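Local coordinates for protein tRNA (cytosine(38)-C(5))-methyltransferase (Schizosaccharomyces pombe, PDB 6FDF) that methylates carbon 5 of cytosine 38 in the anticodon loop of aspartate tRNA, using S-adenosyl-L-methionine as methyl donor, at residues A[146-155]-A[167-177]. Residues are numbered along the deposited sequence; the frame is centred on the assembly and turned at random.
Sequences CGYNLIEGIL and SRWYGLARLNF
Strands 148-155 and 168-175 form the antiparallel beta hairpin that closes one side of the Rossmann-like sheet of class I methyltransferases. Strand 148-155 is the sheet's edge; strand 168-175 also pairs with strand 121-127. Backbone bonds run from the Asn149-Arg174 pair to Leu155-Arg168. On one face, Trp169 NE1 donates to Glu152 OE2 at 2.9 Å. OE2 lies near the indole plane, at its edge, but the carboxylate is turned 84° to the ring, and NE1 comes from above the carboxylate plane. Glu152 OE1 forms a salt bridge with Arg140. Ile154 CD1 packs at the indole edge, 3.6 Å from Trp169 CB. One indole face covers Gly171 N, toward the rim, and a CB on Gly171 would clash with Trp169 CH2. A phenylalanine in place of Trp169 would probably leave Glu152 OE2 without this N-H donor. Further along, Leu175 CG is anti to the backbone N (chi1 -176°), and from there CD1 reaches over the Tyr148 ring, 3.9 Å from its centroid, a CH-pi contact. On the other face, Asn149 ND2 donates to Phe177 O at 3.0 Å, while its OD1 accepts from Trp181 NE1. One side-chain bond thus joins the two strands; the other ties strand 148-155 to the loop after strand 168-175. Arg140 probably steadies Glu152's negative charge.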
ATOM      1  N   CYS A 146      16.270  12.353  17.583  1.00 31.35           N
ATOM      2  CA  CYS A 146      16.827  11.051  17.918  1.00 31.06           C
ATOM      3  C   CYS A 146      17.940  10.621  16.967  1.00 32.08           C
ATOM      4  O   CYS A 146      18.310   9.443  16.958  1.00 33.89           O
ATOM      5  CB  CYS A 146      15.725   9.992  17.957  1.00 32.61           C
ATOM      6  SG  CYS A 146      14.619  10.143  19.380  1.00 35.39           S
ATOM      7  N   GLY A 147      18.484  11.544  16.180  1.00 33.85           N
ATOM      8  CA  GLY A 147      19.679  11.262  15.411  1.00 38.18           C
ATOM      9  C   GLY A 147      19.459  10.593  14.073  1.00 37.78           C
ATOM     10  O   GLY A 147      20.429  10.102  13.482  1.00 35.73           O
ATOM     11  N   TYR A 148      18.226  10.560  13.572  1.00 32.60           N
ATOM     12  CA  TYR A 148      17.958   9.945  12.279  1.00 32.53           C
ATOM     13  C   TYR A 148      18.214  10.911  11.131  1.00 36.47           C
ATOM     14  O   TYR A 148      17.973  12.118  11.232  1.00 33.60           O
ATOM     15  CB  TYR A 148      16.517   9.439  12.195  1.00 31.97           C
ATOM     16  CG  TYR A 148      16.249   8.232  13.059  1.00 33.06           C
ATOM     17  CD1 TYR A 148      15.889   8.376  14.397  1.00 29.41           C
ATOM     18  CD2 TYR A 148      16.379   6.942  12.546  1.00 30.55           C
ATOM     19  CE1 TYR A 148      15.651   7.279  15.191  1.00 28.18           C
ATOM     20  CE2 TYR A 148      16.144   5.832  13.338  1.00 28.81           C
ATOM     21  CZ  TYR A 148      15.778   6.013  14.663  1.00 30.08           C
ATOM     22  OH  TYR A 148      15.540   4.929  15.473  1.00 30.25           O
ATOM     23  N   ASN A 149      18.694  10.347  10.022  1.00 33.83           N
ATOM     24  CA  ASN A 149      18.773  11.016   8.728  1.00 34.77           C
ATOM     25  C   ASN A 149      17.541  10.586   7.937  1.00 35.13           C
ATOM     26  O   ASN A 149      17.412   9.410   7.582  1.00 32.52           O
ATOM     27  CB  ASN A 149      20.068  10.633   8.009  1.00 33.65           C
ATOM     28  CG  ASN A 149      20.314  11.445   6.751  1.00 35.93           C
ATOM     29  OD1 ASN A 149      19.390  11.714   5.981  1.00 37.73           O
ATOM     30  ND2 ASN A 149      21.574  11.820   6.520  1.00 37.66           N
ATOM     31  N   LEU A 150      16.617  11.518   7.713  1.00 33.58           N
ATOM     32  CA  LEU A 150      15.344  11.233   7.058  1.00 33.27           C
ATOM     33  C   LEU A 150      15.328  11.812   5.648  1.00 35.04           C
ATOM     34  O   LEU A 150      15.617  12.998   5.455  1.00 38.31           O
ATOM     35  CB  LEU A 150      14.174  11.804   7.864  1.00 36.75           C
ATOM     36  CG  LEU A 150      12.775  11.692   7.242  1.00 37.73           C
ATOM     37  CD1 LEU A 150      12.283  10.254   7.236  1.00 32.63           C
ATOM     38  CD2 LEU A 150      11.782  12.593   7.975  1.00 38.75           C
ATOM     39  N   ILE A 151      14.988  10.975   4.666  1.00 32.74           N
ATOM     40  CA  ILE A 151      14.661  11.454   3.326  1.00 32.49           C
ATOM     41  C   ILE A 151      13.217  11.072   3.028  1.00 33.77           C
ATOM     42  O   ILE A 151      12.689  10.103   3.581  1.00 31.36           O
ATOM     43  CB  ILE A 151      15.613  10.899   2.247  1.00 35.77           C
ATOM     44  CG1 ILE A 151      15.545   9.370   2.196  1.00 35.04           C
ATOM     45  CG2 ILE A 151      17.035  11.375   2.512  1.00 38.24           C
ATOM     46  CD1 ILE A 151      16.243   8.780   0.972  1.00 36.02           C
ATOM     47  N   GLU A 152      12.564  11.865   2.180  1.00 34.83           N
ATOM     48  CA  GLU A 152      11.158  11.626   1.886  1.00 34.49           C
ATOM     49  C   GLU A 152      10.852  12.028   0.452  1.00 31.21           C
ATOM     50  O   GLU A 152      11.579  12.811  -0.166  1.00 34.17           O
ATOM     51  CB  GLU A 152      10.237  12.360   2.872  1.00 36.26           C
ATOM     52  CG  GLU A 152      10.404  13.863   2.910  1.00 42.39           C
ATOM     53  CD  GLU A 152       9.577  14.502   4.013  1.00 46.18           C
ATOM     54  OE1 GLU A 152      10.091  14.631   5.145  1.00 45.95           O
ATOM     55  OE2 GLU A 152       8.415  14.872   3.745  1.00 43.71           O
ATOM     56  N   GLY A 153       9.755  11.487  -0.070  1.00 33.60           N
ATOM     57  CA  GLY A 153       9.320  11.836  -1.412  1.00 36.22           C
ATOM     58  C   GLY A 153       7.986  11.200  -1.729  1.00 33.93           C
ATOM     59  O   GLY A 153       7.481  10.352  -0.988  1.00 30.34           O
ATOM     60  N   ILE A 154       7.413  11.638  -2.851  1.00 37.27           N
ATOM     61  CA  ILE A 154       6.169  11.091  -3.382  1.00 36.24           C
ATOM     62  C   ILE A 154       6.502  10.256  -4.609  1.00 33.66           C
ATOM     63  O   ILE A 154       7.195  10.728  -5.520  1.00 35.99           O
ATOM     64  CB  ILE A 154       5.170  12.207  -3.741  1.00 39.09           C
ATOM     65  CG1 ILE A 154       5.012  13.188  -2.582  1.00 48.41           C
ATOM     66  CG2 ILE A 154       3.824  11.617  -4.157  1.00 40.36           C
ATOM     67  CD1 ILE A 154       4.297  12.615  -1.399  1.00 48.25           C
ATOM     68  N   LEU A 155       5.996   9.026  -4.638  1.00 35.90           N
ATOM     69  CA  LEU A 155       6.264   8.096  -5.724  1.00 37.58           C
ATOM     70  C   LEU A 155       4.971   7.386  -6.100  1.00 34.62           C
ATOM     71  O   LEU A 155       4.126   7.112  -5.245  1.00 34.79           O
ATOM     72  CB  LEU A 155       7.340   7.064  -5.343  1.00 33.58           C
ATOM     73  CG  LEU A 155       8.727   7.618  -5.007  1.00 33.46           C
ATOM     74  CD1 LEU A 155       9.573   6.562  -4.304  1.00 37.64           C
ATOM     75  CD2 LEU A 155       9.418   8.106  -6.276  1.00 37.80           C
ATOM     76  N   SER A 167      -0.182   7.324  -5.984  1.00 35.08           N
ATOM     77  CA  SER A 167       0.822   8.219  -5.424  1.00 31.45           C
ATOM     78  C   SER A 167       0.808   8.113  -3.909  1.00 32.73           C
ATOM     79  O   SER A 167      -0.251   8.195  -3.276  1.00 32.92           O
ATOM     80  CB  SER A 167       0.573   9.662  -5.865  1.00 36.42           C
ATOM     81  OG  SER A 167       0.733   9.787  -7.267  1.00 39.16           O
ATOM     82  N   ARG A 168       1.986   7.910  -3.329  1.00 31.19           N
ATOM     83  CA  ARG A 168       2.124   7.762  -1.889  1.00 29.87           C
ATOM     84  C   ARG A 168       3.364   8.505  -1.424  1.00 33.01           C
ATOM     85  O   ARG A 168       4.341   8.633  -2.164  1.00 30.87           O
ATOM     86  CB  ARG A 168       2.230   6.287  -1.484  1.00 30.10           C
ATOM     87  CG  ARG A 168       0.978   5.483  -1.778  1.00 31.80           C
ATOM     88  CD  ARG A 168      -0.150   5.989  -0.891  1.00 33.87           C
ATOM     89  NE  ARG A 168      -1.321   5.121  -0.895  1.00 37.61           N
ATOM     90  CZ  ARG A 168      -2.427   5.348  -1.600  1.00 37.54           C
ATOM     91  NH1 ARG A 168      -3.451   4.504  -1.510  1.00 37.56           N
ATOM     92  NH2 ARG A 168      -2.513   6.415  -2.386  1.00 41.80           N
ATOM     93  N   TRP A 169       3.306   8.988  -0.185  1.00 31.51           N
ATOM     94  CA  TRP A 169       4.460   9.557   0.494  1.00 31.48           C
ATOM     95  C   TRP A 169       5.251   8.448   1.167  1.00 29.80           C
ATOM     96  O   TRP A 169       4.672   7.499   1.703  1.00 28.65           O
ATOM     97  CB  TRP A 169       4.005  10.579   1.538  1.00 31.25           C
ATOM     98  CG  TRP A 169       5.112  11.207   2.338  1.00 32.80           C
ATOM     99  CD1 TRP A 169       5.776  12.365   2.051  1.00 34.64           C
ATOM    100  CD2 TRP A 169       5.654  10.729   3.578  1.00 30.02           C
ATOM    101  NE1 TRP A 169       6.708  12.632   3.027  1.00 35.22           N
ATOM    102  CE2 TRP A 169       6.654  11.644   3.975  1.00 33.54           C
ATOM    103  CE3 TRP A 169       5.395   9.616   4.386  1.00 32.27           C
ATOM    104  CZ2 TRP A 169       7.399  11.482   5.143  1.00 36.61           C
ATOM    105  CZ3 TRP A 169       6.136   9.453   5.552  1.00 31.34           C
ATOM    106  CH2 TRP A 169       7.126  10.381   5.916  1.00 31.28           C
ATOM    107  N   TYR A 170       6.579   8.573   1.134  1.00 29.63           N
ATOM    108  CA  TYR A 170       7.472   7.637   1.803  1.00 31.84           C
ATOM    109  C   TYR A 170       8.516   8.396   2.601  1.00 30.25           C
ATOM    110  O   TYR A 170       9.096   9.371   2.110  1.00 29.24           O
ATOM    111  CB  TYR A 170       8.188   6.722   0.808  1.00 33.10           C
ATOM    112  CG  TYR A 170       7.259   5.891  -0.028  1.00 31.13           C
ATOM    113  CD1 TYR A 170       6.857   4.635   0.392  1.00 31.17           C
ATOM    114  CD2 TYR A 170       6.820   6.350  -1.269  1.00 32.29           C
ATOM    115  CE1 TYR A 170       6.023   3.858  -0.390  1.00 33.16           C
ATOM    116  CE2 TYR A 170       5.982   5.585  -2.049  1.00 33.59           C
ATOM    117  CZ  TYR A 170       5.589   4.339  -1.606  1.00 33.11           C
ATOM    118  OH  TYR A 170       4.750   3.571  -2.377  1.00 33.56           O
ATOM    119  N   GLY A 171       8.749   7.943   3.831  1.00 32.77           N
ATOM    120  CA  GLY A 171       9.858   8.417   4.635  1.00 31.10           C
ATOM    121  C   GLY A 171      10.821   7.286   4.926  1.00 29.29           C
ATOM    122  O   GLY A 171      10.406   6.225   5.403  1.00 29.72           O
ATOM    123  N   LEU A 172      12.093   7.482   4.595  1.00 29.37           N
ATOM    124  CA  LEU A 172      13.152   6.512   4.857  1.00 28.92           C
ATOM    125  C   LEU A 172      14.123   7.148   5.835  1.00 26.14           C
ATOM    126  O   LEU A 172      14.651   8.231   5.563  1.00 30.41           O
ATOM    127  CB  LEU A 172      13.880   6.120   3.565  1.00 30.40           C
ATOM    128  CG  LEU A 172      13.247   5.077   2.638  1.00 32.16           C
ATOM    129  CD1 LEU A 172      11.895   5.530   2.110  1.00 37.19           C
ATOM    130  CD2 LEU A 172      14.188   4.772   1.482  1.00 32.82           C
ATOM    131  N   ALA A 173      14.371   6.479   6.964  1.00 27.14           N
ATOM    132  CA  ALA A 173      15.202   7.042   8.025  1.00 30.33           C
ATOM    133  C   ALA A 173      16.308   6.066   8.396  1.00 28.92           C
ATOM    134  O   ALA A 173      16.038   4.883   8.619  1.00 29.91           O
ATOM    135  CB  ALA A 173      14.365   7.380   9.271  1.00 29.08           C
ATOM    136  N   ARG A 174      17.546   6.561   8.451  1.00 30.29           N
ATOM    137  CA  ARG A 174      18.691   5.804   8.945  1.00 30.73           C
ATOM    138  C   ARG A 174      19.239   6.483  10.191  1.00 27.31           C
ATOM    139  O   ARG A 174      19.531   7.684  10.166  1.00 32.69           O
ATOM    140  CB  ARG A 174      19.811   5.712   7.903  1.00 32.97           C
ATOM    141  CG  ARG A 174      19.459   4.995   6.616  1.00 32.88           C
ATOM    142  CD  ARG A 174      20.592   5.169   5.632  1.00 32.65           C
ATOM    143  NE  ARG A 174      20.421   4.373   4.420  1.00 35.26           N
ATOM    144  CZ  ARG A 174      21.142   4.547   3.314  1.00 37.81           C
ATOM    145  NH1 ARG A 174      20.918   3.793   2.241  1.00 37.38           N
ATOM    146  NH2 ARG A 174      22.083   5.487   3.274  1.00 41.24           N
ATOM    147  N   LEU A 175      19.400   5.711  11.265  1.00 29.96           N
ATOM    148  CA  LEU A 175      19.999   6.231  12.489  1.00 31.78           C
ATOM    149  C   LEU A 175      21.477   6.558  12.281  1.00 34.31           C
ATOM    150  O   LEU A 175      22.226   5.758  11.708  1.00 35.36           O
ATOM    151  CB  LEU A 175      19.837   5.208  13.612  1.00 31.07           C
ATOM    152  CG  LEU A 175      20.330   5.611  15.000  1.00 31.85           C
ATOM    153  CD1 LEU A 175      19.470   6.720  15.591  1.00 36.17           C
ATOM    154  CD2 LEU A 175      20.323   4.395  15.905  1.00 32.90           C
ATOM    155  N   ASN A 176      21.890   7.736  12.759  1.00 30.65           N
ATOM    156  CA  ASN A 176      23.297   8.159  12.784  1.00 35.69           C
ATOM    157  C   ASN A 176      24.007   7.937  11.445  1.00 42.42           C
ATOM    158  O   ASN A 176      25.099   7.369  11.377  1.00 43.19           O
ATOM    159  CB  ASN A 176      24.054   7.456  13.917  1.00 41.45           C
ATOM    160  CG  ASN A 176      23.477   7.763  15.292  1.00 43.58           C
ATOM    161  OD1 ASN A 176      23.392   6.887  16.156  1.00 45.03           O
ATOM    162  ND2 ASN A 176      23.097   9.017  15.508  1.00 40.25           N
ATOM    163  N   PHE A 177      23.387   8.407  10.365  1.00 40.01           N
ATOM    164  CA  PHE A 177      23.968   8.307   9.029  1.00 40.91           C
ATOM    165  C   PHE A 177      24.325   9.702   8.532  1.00 41.00           C
ATOM    166  O   PHE A 177      23.456  10.578   8.464  1.00 40.56           O
ATOM    167  CB  PHE A 177      23.008   7.620   8.058  1.00 39.35           C
ATOM    168  CG  PHE A 177      23.487   7.626   6.636  1.00 41.56           C
ATOM    169  CD1 PHE A 177      24.476   6.745   6.224  1.00 43.44           C
ATOM    170  CD2 PHE A 177      22.957   8.511   5.711  1.00 41.16           C
ATOM    171  CE1 PHE A 177      24.930   6.749   4.917  1.00 44.35           C
ATOM    172  CE2 PHE A 177      23.405   8.519   4.402  1.00 44.48           C
ATOM    173  CZ  PHE A 177      24.391   7.634   4.004  1.00 44.72           C
TER
HETATM  174  O   HOH W   1      21.909  10.822  11.335  1.00 45.15           O
HETATM  175  O   HOH W   2       4.164   4.344  -4.763  1.00 35.67           O